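Local coordinates for protein aldose-aldose oxidoreductase (Caulobacter crescentus, PDB 5A04) that probably oxidises one aldose while reducing another, using an NADP(H) cofactor bound in a Rossmann-fold domain next to the sugar site, at residues K6-A18 with I68-T81. Residues are numbered along the deposited sequence; the frame is centred on the assembly and turned at random.
Sequences KLGYAILGLGYYA and IIDNPDVDIVYVIT. With NDP (NADPH dihydro-nicotinamide-adenine-dinucleotide phosphate), chain G.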
loop_
_atom_site.group_PDB
_atom_site.type_symbol
_atom_site.label_atom_id
_atom_site.label_comp_id
_atom_site.label_asym_id
_atom_site.label_seq_id
_atom_site.Cartn_x
_atom_site.Cartn_y
_atom_site.Cartn_z
ATOM N N LYS A 6 6.696 11.271 41.558
ATOM C CA LYS A 6 7.259 10.444 40.488
ATOM C C LYS A 6 7.256 8.975 40.882
ATOM O O LYS A 6 7.720 8.612 41.960
ATOM C CB LYS A 6 8.676 10.891 40.144
ATOM C CG LYS A 6 8.741 12.317 39.604
ATOM C CD LYS A 6 10.092 12.616 38.986
ATOM C CE LYS A 6 10.150 14.038 38.459
ATOM N NZ LYS A 6 9.683 15.002 39.494
ATOM N N LEU A 7 6.738 8.125 40.004
ATOM C CA LEU A 7 6.775 6.692 40.256
ATOM C C LEU A 7 8.097 6.130 39.765
ATOM O O LEU A 7 8.645 6.618 38.782
ATOM C CB LEU A 7 5.601 5.989 39.580
ATOM C CG LEU A 7 4.244 6.417 40.139
ATOM C CD1 LEU A 7 3.183 5.438 39.691
ATOM C CD2 LEU A 7 4.285 6.511 41.666
ATOM N N GLY A 8 8.604 5.103 40.443
ATOM C CA GLY A 8 9.916 4.566 40.124
ATOM C C GLY A 8 9.882 3.401 39.144
ATOM O O GLY A 8 9.167 2.429 39.350
ATOM N N TYR A 9 10.663 3.511 38.072
ATOM C CA TYR A 9 10.800 2.438 37.084
ATOM C C TYR A 9 12.016 1.550 37.335
ATOM O O TYR A 9 13.120 2.053 37.568
ATOM C CB TYR A 9 10.931 3.032 35.675
ATOM C CG TYR A 9 9.642 3.325 34.962
ATOM C CD1 TYR A 9 8.872 4.447 35.275
ATOM C CD2 TYR A 9 9.220 2.504 33.924
ATOM C CE1 TYR A 9 7.686 4.707 34.599
ATOM C CE2 TYR A 9 8.053 2.749 33.245
ATOM C CZ TYR A 9 7.286 3.845 33.571
ATOM O OH TYR A 9 6.119 4.072 32.864
ATOM N N ALA A 10 11.819 0.234 37.264
ATOM C CA ALA A 10 12.914 -0.693 37.063
ATOM C C ALA A 10 12.963 -1.037 35.576
ATOM O O ALA A 10 11.968 -1.480 35.017
ATOM C CB ALA A 10 12.728 -1.970 37.917
ATOM N N ILE A 11 14.099 -0.799 34.931
ATOM C CA ILE A 11 14.263 -1.169 33.527
ATOM C C ILE A 11 14.881 -2.563 33.461
ATOM O O ILE A 11 15.940 -2.821 34.047
ATOM C CB ILE A 11 15.138 -0.147 32.761
ATOM C CG1 ILE A 11 14.538 1.264 32.877
ATOM C CG2 ILE A 11 15.269 -0.545 31.289
ATOM C CD1 ILE A 11 13.109 1.396 32.357
ATOM N N LEU A 12 14.196 -3.478 32.774
ATOM C CA LEU A 12 14.608 -4.873 32.753
ATOM C C LEU A 12 14.978 -5.274 31.327
ATOM O O LEU A 12 14.136 -5.240 30.431
ATOM C CB LEU A 12 13.483 -5.762 33.316
ATOM C CG LEU A 12 13.808 -7.240 33.569
ATOM C CD1 LEU A 12 12.837 -7.803 34.622
ATOM C CD2 LEU A 12 13.704 -8.053 32.291
ATOM N N GLY A 13 16.240 -5.656 31.137
ATOM C CA GLY A 13 16.774 -6.006 29.823
ATOM C C GLY A 13 17.504 -4.818 29.223
ATOM O O GLY A 13 16.907 -4.019 28.503
ATOM N N LEU A 14 18.793 -4.689 29.528
ATOM C CA LEU A 14 19.541 -3.477 29.174
ATOM C C LEU A 14 20.181 -3.601 27.780
ATOM O O LEU A 14 21.417 -3.582 27.609
ATOM C CB LEU A 14 20.586 -3.172 30.255
ATOM C CG LEU A 14 20.017 -3.033 31.681
ATOM C CD1 LEU A 14 21.091 -2.634 32.698
ATOM C CD2 LEU A 14 18.832 -2.043 31.740
ATOM N N GLY A 15 19.318 -3.722 26.778
ATOM C CA GLY A 15 19.746 -3.793 25.394
ATOM C C GLY A 15 19.634 -2.453 24.699
ATOM O O GLY A 15 19.612 -1.415 25.353
ATOM N N TYR A 16 19.586 -2.474 23.366
ATOM C CA TYR A 16 19.577 -1.242 22.579
ATOM C C TYR A 16 18.430 -0.309 22.935
ATOM O O TYR A 16 18.642 0.859 23.236
ATOM C CB TYR A 16 19.512 -1.561 21.089
ATOM C CG TYR A 16 19.366 -0.314 20.254
ATOM C CD1 TYR A 16 20.457 0.496 20.004
ATOM C CD2 TYR A 16 18.127 0.068 19.742
ATOM C CE1 TYR A 16 20.336 1.654 19.251
ATOM C CE2 TYR A 16 17.995 1.224 18.985
ATOM C CZ TYR A 16 19.105 2.006 18.744
ATOM O OH TYR A 16 18.983 3.160 17.993
ATOM N N TYR A 17 17.201 -0.807 22.896
ATOM C CA TYR A 17 16.074 0.098 23.104
ATOM C C TYR A 17 16.081 0.659 24.520
ATOM O O TYR A 17 15.865 1.863 24.734
ATOM C CB TYR A 17 14.749 -0.614 22.815
ATOM C CG TYR A 17 13.575 0.335 22.705
ATOM C CD1 TYR A 17 13.545 1.311 21.717
ATOM C CD2 TYR A 17 12.495 0.242 23.574
ATOM C CE1 TYR A 17 12.454 2.170 21.592
ATOM C CE2 TYR A 17 11.406 1.099 23.466
ATOM C CZ TYR A 17 11.400 2.063 22.473
ATOM O OH TYR A 17 10.330 2.910 22.371
ATOM N N ALA A 18 16.358 -0.211 25.486
ATOM C CA ALA A 18 16.411 0.212 26.886
ATOM C C ALA A 18 17.453 1.307 27.097
ATOM O O ALA A 18 17.144 2.343 27.673
ATOM C CB ALA A 18 16.723 -0.968 27.802
ATOM N N ILE A 68 12.857 -7.856 44.187
ATOM C CA ILE A 68 12.414 -6.485 43.971
ATOM C C ILE A 68 11.067 -6.214 44.656
ATOM O O ILE A 68 10.682 -5.062 44.847
ATOM C CB ILE A 68 12.325 -6.172 42.452
ATOM C CG1 ILE A 68 12.506 -4.664 42.175
ATOM C CG2 ILE A 68 11.012 -6.692 41.848
ATOM C CD1 ILE A 68 12.807 -4.379 40.699
ATOM N N ILE A 69 10.361 -7.272 45.043
ATOM C CA ILE A 69 9.132 -7.135 45.823
ATOM C C ILE A 69 9.361 -6.317 47.105
ATOM O O ILE A 69 8.454 -5.647 47.602
ATOM C CB ILE A 69 8.561 -8.534 46.181
ATOM C CG1 ILE A 69 7.170 -8.434 46.809
ATOM C CG2 ILE A 69 9.520 -9.305 47.086
ATOM C CD1 ILE A 69 6.525 -9.818 46.994
ATOM N N ASP A 70 10.590 -6.349 47.607
ATOM C CA ASP A 70 10.925 -5.691 48.867
ATOM C C ASP A 70 11.518 -4.309 48.655
ATOM O O ASP A 70 12.017 -3.694 49.597
ATOM C CB ASP A 70 11.906 -6.545 49.660
ATOM C CG ASP A 70 11.279 -7.817 50.180
ATOM O OD1 ASP A 70 10.063 -7.814 50.461
ATOM O OD2 ASP A 70 12.006 -8.816 50.307
ATOM N N ASN A 71 11.462 -3.820 47.422
ATOM C CA ASN A 71 12.011 -2.501 47.111
ATOM C C ASN A 71 10.875 -1.513 46.858
ATOM O O ASN A 71 10.240 -1.527 45.796
ATOM C CB ASN A 71 12.949 -2.599 45.903
ATOM C CG ASN A 71 13.736 -1.320 45.654
ATOM O OD1 ASN A 71 13.312 -0.233 46.031
ATOM N ND2 ASN A 71 14.894 -1.456 45.022
ATOM N N PRO A 72 10.603 -0.649 47.841
ATOM C CA PRO A 72 9.475 0.277 47.729
ATOM C C PRO A 72 9.734 1.433 46.760
ATOM O O PRO A 72 8.793 2.149 46.431
ATOM C CB PRO A 72 9.313 0.791 49.159
ATOM C CG PRO A 72 10.698 0.736 49.719
ATOM C CD PRO A 72 11.337 -0.485 49.110
ATOM N N ASP A 73 10.975 1.609 46.314
ATOM C CA ASP A 73 11.288 2.654 45.339
ATOM C C ASP A 73 10.876 2.241 43.934
ATOM O O ASP A 73 10.881 3.069 43.021
ATOM C CB ASP A 73 12.780 2.990 45.337
ATOM C CG ASP A 73 13.238 3.625 46.637
ATOM O OD1 ASP A 73 12.393 4.239 47.321
ATOM O OD2 ASP A 73 14.432 3.497 46.971
ATOM N N VAL A 74 10.544 0.963 43.757
ATOM C CA VAL A 74 10.139 0.472 42.440
ATOM C C VAL A 74 8.629 0.278 42.392
ATOM O O VAL A 74 8.070 -0.534 43.137
ATOM C CB VAL A 74 10.844 -0.841 42.081
ATOM C CG1 VAL A 74 10.315 -1.388 40.737
ATOM C CG2 VAL A 74 12.354 -0.626 42.034
ATOM N N ASP A 75 7.974 1.053 41.532
ATOM C CA ASP A 75 6.538 0.920 41.311
ATOM C C ASP A 75 6.217 0.131 40.045
ATOM O O ASP A 75 5.213 -0.573 39.979
ATOM C CB ASP A 75 5.890 2.298 41.224
ATOM C CG ASP A 75 6.074 3.096 42.492
ATOM O OD1 ASP A 75 5.372 2.790 43.483
ATOM O OD2 ASP A 75 6.924 4.011 42.499
ATOM N N ILE A 76 7.079 0.270 39.044
ATOM C CA ILE A 76 6.833 -0.252 37.698
ATOM C C ILE A 76 8.053 -0.997 37.202
ATOM O O ILE A 76 9.174 -0.539 37.395
ATOM C CB ILE A 76 6.518 0.886 36.682
ATOM C CG1 ILE A 76 5.271 1.665 37.103
ATOM C CG2 ILE A 76 6.367 0.321 35.273
ATOM C CD1 ILE A 76 5.203 3.082 36.500
ATOM N N VAL A 77 7.840 -2.144 36.562
ATOM C CA VAL A 77 8.904 -2.824 35.836
ATOM C C VAL A 77 8.636 -2.686 34.334
ATOM O O VAL A 77 7.527 -2.977 33.865
ATOM C CB VAL A 77 8.995 -4.316 36.206
ATOM C CG1 VAL A 77 10.050 -5.012 35.355
ATOM C CG2 VAL A 77 9.284 -4.494 37.703
ATOM N N TYR A 78 9.645 -2.242 33.594
ATOM C CA TYR A 78 9.531 -2.083 32.150
ATOM C C TYR A 78 10.343 -3.207 31.521
ATOM O O TYR A 78 11.568 -3.227 31.604
ATOM C CB TYR A 78 10.028 -0.687 31.734
ATOM C CG TYR A 78 9.752 -0.240 30.305
ATOM C CD1 TYR A 78 9.305 -1.130 29.331
ATOM C CD2 TYR A 78 9.956 1.092 29.935
ATOM C CE1 TYR A 78 9.078 -0.708 28.028
ATOM C CE2 TYR A 78 9.731 1.526 28.635
ATOM C CZ TYR A 78 9.290 0.623 27.688
ATOM O OH TYR A 78 9.065 1.051 26.402
ATOM N N VAL A 79 9.637 -4.166 30.930
ATOM C CA VAL A 79 10.257 -5.330 30.316
ATOM C C VAL A 79 10.638 -5.065 28.859
ATOM O O VAL A 79 9.765 -4.843 28.013
ATOM C CB VAL A 79 9.306 -6.538 30.384
ATOM C CG1 VAL A 79 9.937 -7.746 29.687
ATOM C CG2 VAL A 79 8.960 -6.853 31.848
ATOM N N ILE A 80 11.945 -5.088 28.581
ATOM C CA ILE A 80 12.479 -4.723 27.271
ATOM C C ILE A 80 13.444 -5.823 26.805
ATOM O O ILE A 80 14.603 -5.583 26.439
ATOM C CB ILE A 80 13.175 -3.322 27.313
ATOM C CG1 ILE A 80 12.328 -2.341 28.139
ATOM C CG2 ILE A 80 13.386 -2.779 25.904
ATOM C CD1 ILE A 80 12.819 -0.860 28.126
ATOM N N THR A 81 12.921 -7.044 26.792
ATOM C CA THR A 81 13.678 -8.240 26.427
ATOM C C THR A 81 13.228 -8.783 25.072
ATOM O O THR A 81 12.253 -8.297 24.524
ATOM C CB THR A 81 13.457 -9.330 27.474
ATOM O OG1 THR A 81 12.069 -9.690 27.445
ATOM C CG2 THR A 81 13.817 -8.807 28.868
HETATM P PA NDP G . 18.469 -6.025 22.215
HETATM O O1A NDP G . 18.920 -7.354 21.717
HETATM O O2A NDP G . 19.201 -4.793 21.760
HETATM O O5B NDP G . 18.439 -6.010 23.860
HETATM C C5B NDP G . 17.770 -7.152 24.314
HETATM C C4B NDP G . 18.201 -7.308 25.780
HETATM O O4B NDP G . 17.366 -8.249 26.459
HETATM C C3B NDP G . 19.646 -7.855 25.843
HETATM O O3B NDP G . 20.583 -6.827 25.776
HETATM C C2B NDP G . 19.670 -8.424 27.267
HETATM O O2B NDP G . 19.834 -7.499 28.174
HETATM C C1B NDP G . 18.165 -8.909 27.420
HETATM N N9A NDP G . 18.029 -10.360 27.270
HETATM C C8A NDP G . 17.546 -11.256 28.219
HETATM N N7A NDP G . 17.567 -12.535 27.793
HETATM C C5A NDP G . 18.091 -12.463 26.500
HETATM C C6A NDP G . 18.356 -13.450 25.532
HETATM N N6A NDP G . 18.088 -14.774 25.801
HETATM N N1A NDP G . 18.880 -13.130 24.310
HETATM C C2A NDP G . 19.120 -11.780 24.114
HETATM N N3A NDP G . 18.915 -10.738 24.927
HETATM C C4A NDP G . 18.392 -11.110 26.148
HETATM O O3 NDP G . 16.900 -6.006 21.675
HETATM P PN NDP G . 16.185 -4.548 21.571
HETATM O O1N NDP G . 16.352 -3.725 22.783
HETATM O O2N NDP G . 16.169 -4.000 20.161
HETATM O O5D NDP G . 14.512 -5.085 21.655
HETATM C C5D NDP G . 14.157 -5.591 22.912
HETATM C C4D NDP G . 12.611 -5.482 23.024
HETATM O O4D NDP G . 12.228 -4.095 22.774
HETATM C C3D NDP G . 11.885 -6.330 21.913
HETATM O O3D NDP G . 10.646 -6.849 22.431
HETATM C C2D NDP G . 11.580 -5.306 20.830
HETATM O O2D NDP G . 10.399 -5.619 20.111
HETATM C C1D NDP G . 11.307 -4.035 21.709
HETATM N N1N NDP G . 11.629 -2.819 20.958
HETATM C C2N NDP G . 10.695 -1.800 20.857
HETATM C C3N NDP G . 11.021 -0.662 20.176
HETATM C C7N NDP G . 10.038 0.414 20.062
HETATM O O7N NDP G . 10.216 1.396 19.318
HETATM N N7N NDP G . 8.871 0.344 20.817
HETATM C C4N NDP G . 12.349 -0.469 19.529
HETATM C C5N NDP G . 13.251 -1.623 19.657
HETATM C C6N NDP G . 12.895 -2.709 20.340
HETATM P P2B NDP G . 20.859 -7.856 29.513
HETATM O O1X NDP G . 20.237 -9.146 29.999
HETATM O O2X NDP G . 22.167 -7.971 28.793
HETATM O O3X NDP G . 20.666 -6.631 30.404
#
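Ala10 N gives a nearly straight hydrogen bond to Ile76 O (2.8 Å) and Ala10 O receives Tyr78 N, pairing strands 7-12 and 76-79 in parallel at the centre of the Rossmann sheet; Leu12 continues the ladder to Tyr78 O and Ile80 N. Where the pairing starts, Gly8 O accepts from both Asp75 N and Ile76 N, while Gly8 N points at the anti lone pair of Asp75 OD2 (2.9 Å, 174°), so a carboxylate stands in for a backbone acceptor.

Apolar groups fill both faces. On one, Ile76 lies over the Tyr9 ring in a CH-pi contact, CG2 4.0 Å from the ring centroid, and Ile80 CD1 packs on Ile11 CG2 and Ala18 CB. On the other, Ala10 CB fits against Ile68 CD1 (3.7 Å) and Val74 CG1, and Leu12 CD2 meets Thr81 CG2.

Both segments reach NADPH. Gly13, Gly15 and Ala18 fit a Rossmann-type GxGxxA pattern; a side chain on Gly15 would run into NDP O5B. The amides of Leu14, Tyr16 and Tyr17 bind phosphate oxygens. A chi1 of -167° carries the Tyr17 ring over the nicotinamide, while Ile80 CG2, 3.6 Å from NDP O4D, touches its edge at CD2. A serine in place of Tyr17 would probably leave that nicotinamide face uncovered and Ile80 without its aromatic neighbour. Amides thus hold the charged phosphates, and an aromatic face packs on the nicotinamide, consistent with orienting the redox ring.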